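Local atomic coordinates of LAO/AO transport system kinase (PDB entry 2P67), a protein that belongs to the MeaB-like family of P-loop nucleotide-binding-fold proteins, built around a parallel beta-sheet flanked by helices. Residues Thr71-Leu85 with Cys240-Trp252. Residues are numbered along the deposited sequence; the frame is centred on the assembly and turned at random.
Sequences TFLEAFGMLLIREGL and CSALEKRGIDEIW
Trp252 lays one face of its indole under Leu80, whose CD2 stands 3.4 Å from the centroid of the six-membered ring and 3° off the ring normal, a well-centred CH-pi contact. With CG anti to the backbone N (chi1 176°), the indole is carried obliquely across the last turns of helix 69-82, where Leu79 CD2 meets Trp252 CD1 at 3.5 Å and Leu85 CD1 touches the benzo side. Phe76 approaches obliquely, its ring plane turned 70° from the indole and its CZ 3.8 Å from Trp252 CE3. The indole N-H points to an in-plane water, 2.9 Å from Trp252 NE1, and that water donates to Glu83 OE1.

One turn back, Ile248 is a knob in the hole formed by Phe72, Ala75, Phe76 and Leu79: Ile248 CG2 lies 3.7 Å from Leu79 CD1, while Ile248 CD1 reaches toward the Phe72 ring, which Ile251 and Cys240 SG approach obliquely. The contact joins helix 69-82, which begins in a probable P-loop, to the helix after edge strand 236-239.

At the far end Ala242 CB packs 3.4 Å from Thr71 OG1, a hydroxyl bonded to Gly68 O. Lys245 NZ donates to Ala242 O (2.8 Å) and to a water shared by Thr71 O and Glu74 OE1. No direct hydrogen bond crosses; the Ile248 knob and CH-pi contact imply apolar cohesion, with two waters bridging polar groups at the ends.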
ATOM      1  N   THR A  71      25.832 -15.575   7.200  1.00 32.76           N
ATOM      2  CA  THR A  71      26.085 -16.615   8.210  1.00 31.74           C
ATOM      3  C   THR A  71      24.808 -17.348   8.580  1.00 30.44           C
ATOM      4  O   THR A  71      24.811 -18.576   8.753  1.00 29.47           O
ATOM      5  CB  THR A  71      26.794 -16.071   9.479  1.00 32.23           C
ATOM      6  OG1 THR A  71      25.941 -15.148  10.180  1.00 34.20           O
ATOM      7  CG2 THR A  71      28.081 -15.374   9.096  1.00 32.11           C
ATOM      8  N   PHE A  72      23.711 -16.592   8.689  1.00 28.85           N
ATOM      9  CA  PHE A  72      22.414 -17.188   8.963  1.00 27.73           C
ATOM     10  C   PHE A  72      22.005 -18.162   7.861  1.00 27.09           C
ATOM     11  O   PHE A  72      21.621 -19.285   8.155  1.00 26.92           O
ATOM     12  CB  PHE A  72      21.316 -16.125   9.171  1.00 27.51           C
ATOM     13  CG  PHE A  72      19.935 -16.711   9.217  1.00 27.56           C
ATOM     14  CD1 PHE A  72      19.476 -17.321  10.378  1.00 28.59           C
ATOM     15  CD2 PHE A  72      19.113 -16.691   8.091  1.00 27.71           C
ATOM     16  CE1 PHE A  72      18.215 -17.895  10.427  1.00 28.20           C
ATOM     17  CE2 PHE A  72      17.844 -17.265   8.125  1.00 28.81           C
ATOM     18  CZ  PHE A  72      17.391 -17.870   9.306  1.00 29.97           C
ATOM     19  N   LEU A  73      22.063 -17.724   6.605  1.00 26.85           N
ATOM     20  CA  LEU A  73      21.697 -18.581   5.484  1.00 26.99           C
ATOM     21  C   LEU A  73      22.508 -19.869   5.418  1.00 26.94           C
ATOM     22  O   LEU A  73      21.968 -20.940   5.128  1.00 26.78           O
ATOM     23  CB  LEU A  73      21.806 -17.824   4.167  1.00 27.34           C
ATOM     24  CG  LEU A  73      20.684 -16.818   3.916  1.00 27.90           C
ATOM     25  CD1 LEU A  73      21.040 -15.979   2.695  1.00 28.56           C
ATOM     26  CD2 LEU A  73      19.322 -17.520   3.759  1.00 28.17           C
ATOM     27  N   GLU A  74      23.803 -19.758   5.681  1.00 27.24           N
ATOM     28  CA  GLU A  74      24.673 -20.931   5.716  1.00 27.73           C
ATOM     29  C   GLU A  74      24.236 -21.895   6.817  1.00 27.08           C
ATOM     30  O   GLU A  74      24.036 -23.081   6.566  1.00 27.22           O
ATOM     31  CB  GLU A  74      26.137 -20.513   5.911  1.00 28.71           C
ATOM     32  CG  GLU A  74      27.086 -21.720   5.914  1.00 31.75           C
ATOM     33  CD  GLU A  74      28.480 -21.380   6.419  1.00 37.29           C
ATOM     34  OE1 GLU A  74      28.602 -20.579   7.366  1.00 38.95           O
ATOM     35  OE2 GLU A  74      29.459 -21.937   5.872  1.00 40.17           O
ATOM     36  N   ALA A  75      24.089 -21.386   8.036  1.00 26.50           N
ATOM     37  CA  ALA A  75      23.639 -22.218   9.155  1.00 25.91           C
ATOM     38  C   ALA A  75      22.259 -22.830   8.906  1.00 25.53           C
ATOM     39  O   ALA A  75      22.051 -24.015   9.128  1.00 25.03           O
ATOM     40  CB  ALA A  75      23.677 -21.422  10.470  1.00 26.31           C
ATOM     41  N   PHE A  76      21.315 -22.013   8.430  1.00 25.80           N
ATOM     42  CA  PHE A  76      19.952 -22.469   8.188  1.00 25.62           C
ATOM     43  C   PHE A  76      19.943 -23.519   7.079  1.00 24.79           C
ATOM     44  O   PHE A  76      19.310 -24.573   7.220  1.00 24.97           O
ATOM     45  CB  PHE A  76      19.045 -21.268   7.837  1.00 25.51           C
ATOM     46  CG  PHE A  76      17.593 -21.625   7.608  1.00 26.70           C
ATOM     47  CD1 PHE A  76      16.782 -22.077   8.654  1.00 26.47           C
ATOM     48  CD2 PHE A  76      17.026 -21.485   6.339  1.00 25.52           C
ATOM     49  CE1 PHE A  76      15.427 -22.389   8.431  1.00 26.03           C
ATOM     50  CE2 PHE A  76      15.673 -21.802   6.106  1.00 24.38           C
ATOM     51  CZ  PHE A  76      14.877 -22.260   7.145  1.00 22.59           C
ATOM     52  N   GLY A  77      20.650 -23.223   5.990  1.00 24.58           N
ATOM     53  CA  GLY A  77      20.748 -24.131   4.836  1.00 24.66           C
ATOM     54  C   GLY A  77      21.316 -25.487   5.244  1.00 25.27           C
ATOM     55  O   GLY A  77      20.755 -26.542   4.896  1.00 23.72           O
ATOM     56  N   MET A  78      22.408 -25.449   6.008  1.00 25.51           N
ATOM     57  CA  MET A  78      23.053 -26.682   6.498  1.00 26.74           C
ATOM     58  C   MET A  78      22.138 -27.483   7.424  1.00 27.10           C
ATOM     59  O   MET A  78      22.118 -28.706   7.362  1.00 27.93           O
ATOM     60  CB  MET A  78      24.426 -26.395   7.128  1.00 26.75           C
ATOM     61  CG  MET A  78      25.528 -26.040   6.100  1.00 28.74           C
ATOM     62  SD  MET A  78      25.677 -27.200   4.697  1.00 29.98           S
ATOM     63  CE  MET A  78      26.082 -28.734   5.523  1.00 35.03           C
ATOM     64  N   LEU A  79      21.340 -26.799   8.242  1.00 27.51           N
ATOM     65  CA  LEU A  79      20.321 -27.496   9.049  1.00 27.46           C
ATOM     66  C   LEU A  79      19.330 -28.274   8.186  1.00 26.95           C
ATOM     67  O   LEU A  79      19.010 -29.429   8.480  1.00 26.71           O
ATOM     68  CB  LEU A  79      19.572 -26.509   9.960  1.00 28.00           C
ATOM     69  CG  LEU A  79      18.463 -27.027  10.885  1.00 29.62           C
ATOM     70  CD1 LEU A  79      18.309 -26.064  12.023  1.00 33.07           C
ATOM     71  CD2 LEU A  79      17.141 -27.209  10.196  1.00 32.44           C
ATOM     72  N   LEU A  80      18.832 -27.641   7.124  1.00 26.57           N
ATOM     73  CA  LEU A  80      17.856 -28.274   6.234  1.00 27.39           C
ATOM     74  C   LEU A  80      18.461 -29.501   5.565  1.00 27.52           C
ATOM     75  O   LEU A  80      17.796 -30.525   5.435  1.00 27.36           O
ATOM     76  CB  LEU A  80      17.356 -27.291   5.167  1.00 27.50           C
ATOM     77  CG  LEU A  80      16.558 -26.096   5.701  1.00 28.17           C
ATOM     78  CD1 LEU A  80      16.288 -25.024   4.610  1.00 29.14           C
ATOM     79  CD2 LEU A  80      15.273 -26.583   6.300  1.00 29.24           C
ATOM     80  N   ILE A  81      19.725 -29.389   5.173  1.00 28.41           N
ATOM     81  CA  ILE A  81      20.418 -30.502   4.518  1.00 30.27           C
ATOM     82  C   ILE A  81      20.607 -31.668   5.491  1.00 31.48           C
ATOM     83  O   ILE A  81      20.364 -32.825   5.133  1.00 32.20           O
ATOM     84  CB  ILE A  81      21.741 -30.057   3.876  1.00 30.97           C
ATOM     85  CG1 ILE A  81      21.448 -29.214   2.627  1.00 30.14           C
ATOM     86  CG2 ILE A  81      22.618 -31.270   3.497  1.00 30.37           C
ATOM     87  CD1 ILE A  81      22.539 -28.275   2.275  1.00 33.97           C
ATOM     88  N   ARG A  82      20.999 -31.357   6.721  1.00 32.87           N
ATOM     89  CA  ARG A  82      21.041 -32.367   7.784  1.00 34.22           C
ATOM     90  C   ARG A  82      19.707 -33.070   7.984  1.00 34.61           C
ATOM     91  O   ARG A  82      19.687 -34.254   8.306  1.00 35.31           O
ATOM     92  CB  ARG A  82      21.525 -31.768   9.100  1.00 34.22           C
ATOM     93  CG  ARG A  82      23.030 -31.746   9.229  1.00 36.59           C
ATOM     94  CD  ARG A  82      23.454 -31.211  10.579  1.00 38.91           C
ATOM     95  NE  ARG A  82      23.929 -29.837  10.451  1.00 41.53           N
ATOM     96  CZ  ARG A  82      23.386 -28.775  11.032  1.00 40.25           C
ATOM     97  NH1 ARG A  82      23.921 -27.590  10.822  1.00 40.19           N
ATOM     98  NH2 ARG A  82      22.346 -28.887  11.838  1.00 40.65           N
ATOM     99  N   GLU A  83      18.595 -32.358   7.785  1.00 34.57           N
ATOM    100  CA  GLU A  83      17.256 -32.956   7.865  1.00 35.18           C
ATOM    101  C   GLU A  83      16.958 -33.840   6.652  1.00 34.30           C
ATOM    102  O   GLU A  83      15.864 -34.392   6.538  1.00 35.12           O
ATOM    103  CB  GLU A  83      16.165 -31.878   7.971  1.00 35.62           C
ATOM    104  CG  GLU A  83      16.164 -31.052   9.272  1.00 39.80           C
ATOM    105  CD  GLU A  83      15.671 -31.828  10.488  1.00 44.39           C
ATOM    106  OE1 GLU A  83      14.647 -32.544  10.390  1.00 46.10           O
ATOM    107  OE2 GLU A  83      16.312 -31.708  11.554  1.00 47.09           O
ATOM    108  N   GLY A  84      17.919 -33.939   5.737  1.00 33.59           N
ATOM    109  CA  GLY A  84      17.763 -34.711   4.502  1.00 32.24           C
ATOM    110  C   GLY A  84      16.989 -33.993   3.400  1.00 31.75           C
ATOM    111  O   GLY A  84      16.421 -34.645   2.519  1.00 31.34           O
ATOM    112  N   LEU A  85      16.951 -32.654   3.442  1.00 29.83           N
ATOM    113  CA  LEU A  85      16.232 -31.888   2.416  1.00 28.60           C
ATOM    114  C   LEU A  85      17.188 -31.308   1.362  1.00 27.54           C
ATOM    115  O   LEU A  85      18.375 -31.110   1.624  1.00 27.16           O
ATOM    116  CB  LEU A  85      15.390 -30.758   3.050  1.00 28.47           C
ATOM    117  CG  LEU A  85      14.298 -31.163   4.061  1.00 29.28           C
ATOM    118  CD1 LEU A  85      13.817 -29.950   4.865  1.00 30.79           C
ATOM    119  CD2 LEU A  85      13.138 -31.866   3.370  1.00 31.00           C
ATOM    120  N   CYS A 240      18.891 -15.621  17.429  1.00 25.20           N
ATOM    121  CA  CYS A 240      19.814 -16.724  17.163  1.00 26.41           C
ATOM    122  C   CYS A 240      21.248 -16.239  17.166  1.00 27.54           C
ATOM    123  O   CYS A 240      21.507 -15.041  17.162  1.00 27.35           O
ATOM    124  CB  CYS A 240      19.486 -17.429  15.836  1.00 26.63           C
ATOM    125  SG  CYS A 240      19.656 -16.424  14.342  1.00 27.20           S
ATOM    126  N   SER A 241      22.186 -17.182  17.221  1.00 29.23           N
ATOM    127  CA  SER A 241      23.571 -16.893  16.874  1.00 31.29           C
ATOM    128  C   SER A 241      23.962 -17.869  15.785  1.00 32.22           C
ATOM    129  O   SER A 241      24.208 -19.037  16.078  1.00 31.97           O
ATOM    130  CB  SER A 241      24.511 -17.071  18.072  1.00 31.71           C
ATOM    131  OG  SER A 241      25.829 -16.672  17.709  1.00 33.69           O
ATOM    132  N   ALA A 242      23.992 -17.405  14.538  1.00 34.01           N
ATOM    133  CA  ALA A 242      24.378 -18.275  13.424  1.00 36.57           C
ATOM    134  C   ALA A 242      25.769 -18.862  13.683  1.00 38.01           C
ATOM    135  O   ALA A 242      25.959 -20.067  13.598  1.00 38.79           O
ATOM    136  CB  ALA A 242      24.362 -17.516  12.109  1.00 36.06           C
ATOM    137  N   LEU A 243      26.717 -18.002  14.041  1.00 39.83           N
ATOM    138  CA  LEU A 243      28.115 -18.428  14.202  1.00 41.67           C
ATOM    139  C   LEU A 243      28.391 -19.350  15.394  1.00 42.11           C
ATOM    140  O   LEU A 243      29.425 -20.024  15.419  1.00 42.91           O
ATOM    141  CB  LEU A 243      29.080 -17.232  14.149  1.00 41.92           C
ATOM    142  CG  LEU A 243      29.360 -16.640  12.749  1.00 43.57           C
ATOM    143  CD1 LEU A 243      30.549 -15.694  12.791  1.00 44.48           C
ATOM    144  CD2 LEU A 243      29.584 -17.723  11.662  1.00 44.04           C
ATOM    145  N   GLU A 244      27.460 -19.407  16.353  1.00 42.21           N
ATOM    146  CA  GLU A 244      27.536 -20.361  17.465  1.00 42.19           C
ATOM    147  C   GLU A 244      26.594 -21.548  17.296  1.00 41.66           C
ATOM    148  O   GLU A 244      26.561 -22.444  18.141  1.00 42.17           O
ATOM    149  CB  GLU A 244      27.247 -19.677  18.803  1.00 42.77           C
ATOM    150  CG  GLU A 244      28.191 -18.540  19.135  1.00 44.81           C
ATOM    151  CD  GLU A 244      28.278 -18.268  20.633  1.00 49.23           C
ATOM    152  OE1 GLU A 244      27.638 -19.003  21.424  1.00 50.70           O
ATOM    153  OE2 GLU A 244      28.996 -17.316  21.019  1.00 50.91           O
ATOM    154  N   LYS A 245      25.829 -21.549  16.208  1.00 40.72           N
ATOM    155  CA  LYS A 245      24.831 -22.588  15.947  1.00 39.85           C
ATOM    156  C   LYS A 245      23.830 -22.766  17.097  1.00 38.50           C
ATOM    157  O   LYS A 245      23.603 -23.878  17.590  1.00 38.71           O
ATOM    158  CB  LYS A 245      25.502 -23.918  15.549  1.00 40.54           C
ATOM    159  CG  LYS A 245      25.815 -24.033  14.057  1.00 42.24           C
ATOM    160  CD  LYS A 245      26.930 -23.100  13.617  1.00 44.13           C
ATOM    161  CE  LYS A 245      26.783 -22.743  12.142  1.00 44.19           C
ATOM    162  NZ  LYS A 245      27.577 -21.539  11.780  1.00 45.39           N
ATOM    163  N   ARG A 246      23.232 -21.654  17.524  1.00 36.68           N
ATOM    164  CA  ARG A 246      22.150 -21.699  18.501  0.50 35.61           C
ATOM    165  C   ARG A 246      20.955 -20.897  17.997  1.00 34.16           C
ATOM    166  O   ARG A 246      21.119 -19.815  17.435  1.00 34.16           O
ATOM    167  CB  ARG A 246      22.623 -21.180  19.865  0.50 35.70           C
ATOM    168  CG  ARG A 246      23.656 -22.083  20.562  0.50 36.63           C
ATOM    169  CD  ARG A 246      23.017 -23.360  21.132  0.50 38.51           C
ATOM    170  NE  ARG A 246      24.012 -24.406  21.360  0.50 39.77           N
ATOM    171  CZ  ARG A 246      24.190 -25.465  20.572  0.50 40.20           C
ATOM    172  NH1 ARG A 246      23.424 -25.648  19.504  0.50 40.12           N
ATOM    173  NH2 ARG A 246      25.128 -26.355  20.863  0.50 39.74           N
ATOM    174  N   GLY A 247      19.765 -21.443  18.195  1.00 32.80           N
ATOM    175  CA  GLY A 247      18.535 -20.765  17.790  1.00 30.21           C
ATOM    176  C   GLY A 247      18.053 -21.104  16.394  1.00 29.15           C
ATOM    177  O   GLY A 247      16.912 -20.810  16.053  1.00 28.56           O
ATOM    178  N   ILE A 248      18.908 -21.736  15.594  1.00 28.12           N
ATOM    179  CA  ILE A 248      18.567 -22.045  14.206  1.00 27.11           C
ATOM    180  C   ILE A 248      17.486 -23.119  14.127  1.00 26.67           C
ATOM    181  O   ILE A 248      16.543 -22.983  13.361  1.00 26.16           O
ATOM    182  CB  ILE A 248      19.807 -22.446  13.341  1.00 27.34           C
ATOM    183  CG1 ILE A 248      20.987 -21.483  13.545  1.00 26.97           C
ATOM    184  CG2 ILE A 248      19.424 -22.573  11.840  1.00 26.52           C
ATOM    185  CD1 ILE A 248      20.719 -20.036  13.154  1.00 28.61           C
ATOM    186  N   ASP A 249      17.632 -24.183  14.915  1.00 26.60           N
ATOM    187  CA  ASP A 249      16.644 -25.261  14.994  0.50 26.78           C
ATOM    188  C   ASP A 249      15.254 -24.691  15.300  1.00 26.35           C
ATOM    189  O   ASP A 249      14.249 -25.102  14.730  1.00 25.88           O
ATOM    190  CB  ASP A 249      17.026 -26.277  16.094  0.50 27.21           C
ATOM    191  CG  ASP A 249      18.390 -26.927  15.870  0.50 29.19           C
ATOM    192  OD1 ASP A 249      18.737 -27.264  14.723  0.50 32.21           O
ATOM    193  OD2 ASP A 249      19.126 -27.121  16.863  0.50 32.72           O
ATOM    194  N   GLU A 250      15.222 -23.725  16.219  1.00 25.86           N
ATOM    195  CA  GLU A 250      13.982 -23.119  16.689  1.00 25.48           C
ATOM    196  C   GLU A 250      13.305 -22.277  15.596  1.00 24.40           C
ATOM    197  O   GLU A 250      12.071 -22.229  15.502  1.00 23.83           O
ATOM    198  CB  GLU A 250      14.273 -22.270  17.932  1.00 26.03           C
ATOM    199  CG  GLU A 250      14.569 -23.128  19.192  1.00 28.29           C
ATOM    200  CD  GLU A 250      15.977 -23.773  19.245  1.00 33.52           C
ATOM    201  OE1 GLU A 250      16.848 -23.597  18.344  1.00 33.35           O
ATOM    202  OE2 GLU A 250      16.221 -24.486  20.244  1.00 37.56           O
ATOM    203  N   ILE A 251      14.125 -21.638  14.766  1.00 23.50           N
ATOM    204  CA  ILE A 251      13.615 -20.860  13.625  1.00 22.53           C
ATOM    205  C   ILE A 251      12.955 -21.788  12.595  1.00 22.34           C
ATOM    206  O   ILE A 251      11.851 -21.522  12.122  1.00 21.67           O
ATOM    207  CB  ILE A 251      14.718 -19.953  13.031  1.00 22.83           C
ATOM    208  CG1 ILE A 251      15.045 -18.815  14.031  1.00 22.79           C
ATOM    209  CG2 ILE A 251      14.310 -19.420  11.628  1.00 22.47           C
ATOM    210  CD1 ILE A 251      16.334 -18.161  13.862  1.00 22.24           C
ATOM    211  N   TRP A 252      13.606 -22.911  12.294  1.00 22.44           N
ATOM    212  CA  TRP A 252      13.029 -23.909  11.381  1.00 22.85           C
ATOM    213  C   TRP A 252      11.720 -24.442  11.949  1.00 22.46           C
ATOM    214  O   TRP A 252      10.727 -24.584  11.248  1.00 22.10           O
ATOM    215  CB  TRP A 252      14.040 -25.039  11.138  1.00 23.27           C
ATOM    216  CG  TRP A 252      13.556 -26.169  10.290  1.00 24.49           C
ATOM    217  CD1 TRP A 252      13.665 -27.516  10.573  1.00 26.15           C
ATOM    218  CD2 TRP A 252      12.901 -26.080   9.017  1.00 26.74           C
ATOM    219  NE1 TRP A 252      13.111 -28.263   9.552  1.00 26.88           N
ATOM    220  CE2 TRP A 252      12.645 -27.412   8.582  1.00 26.47           C
ATOM    221  CE3 TRP A 252      12.492 -25.010   8.202  1.00 25.29           C
ATOM    222  CZ2 TRP A 252      12.007 -27.696   7.361  1.00 26.91           C
ATOM    223  CZ3 TRP A 252      11.862 -25.299   6.983  1.00 25.70           C
ATOM    224  CH2 TRP A 252      11.630 -26.629   6.578  1.00 25.53           C
TER
HETATM  225  O   HOH W   1      27.022 -19.944   9.466  1.00 36.13           O
HETATM  226  O   HOH W   2      12.813 -31.141   9.154  1.00 44.01           O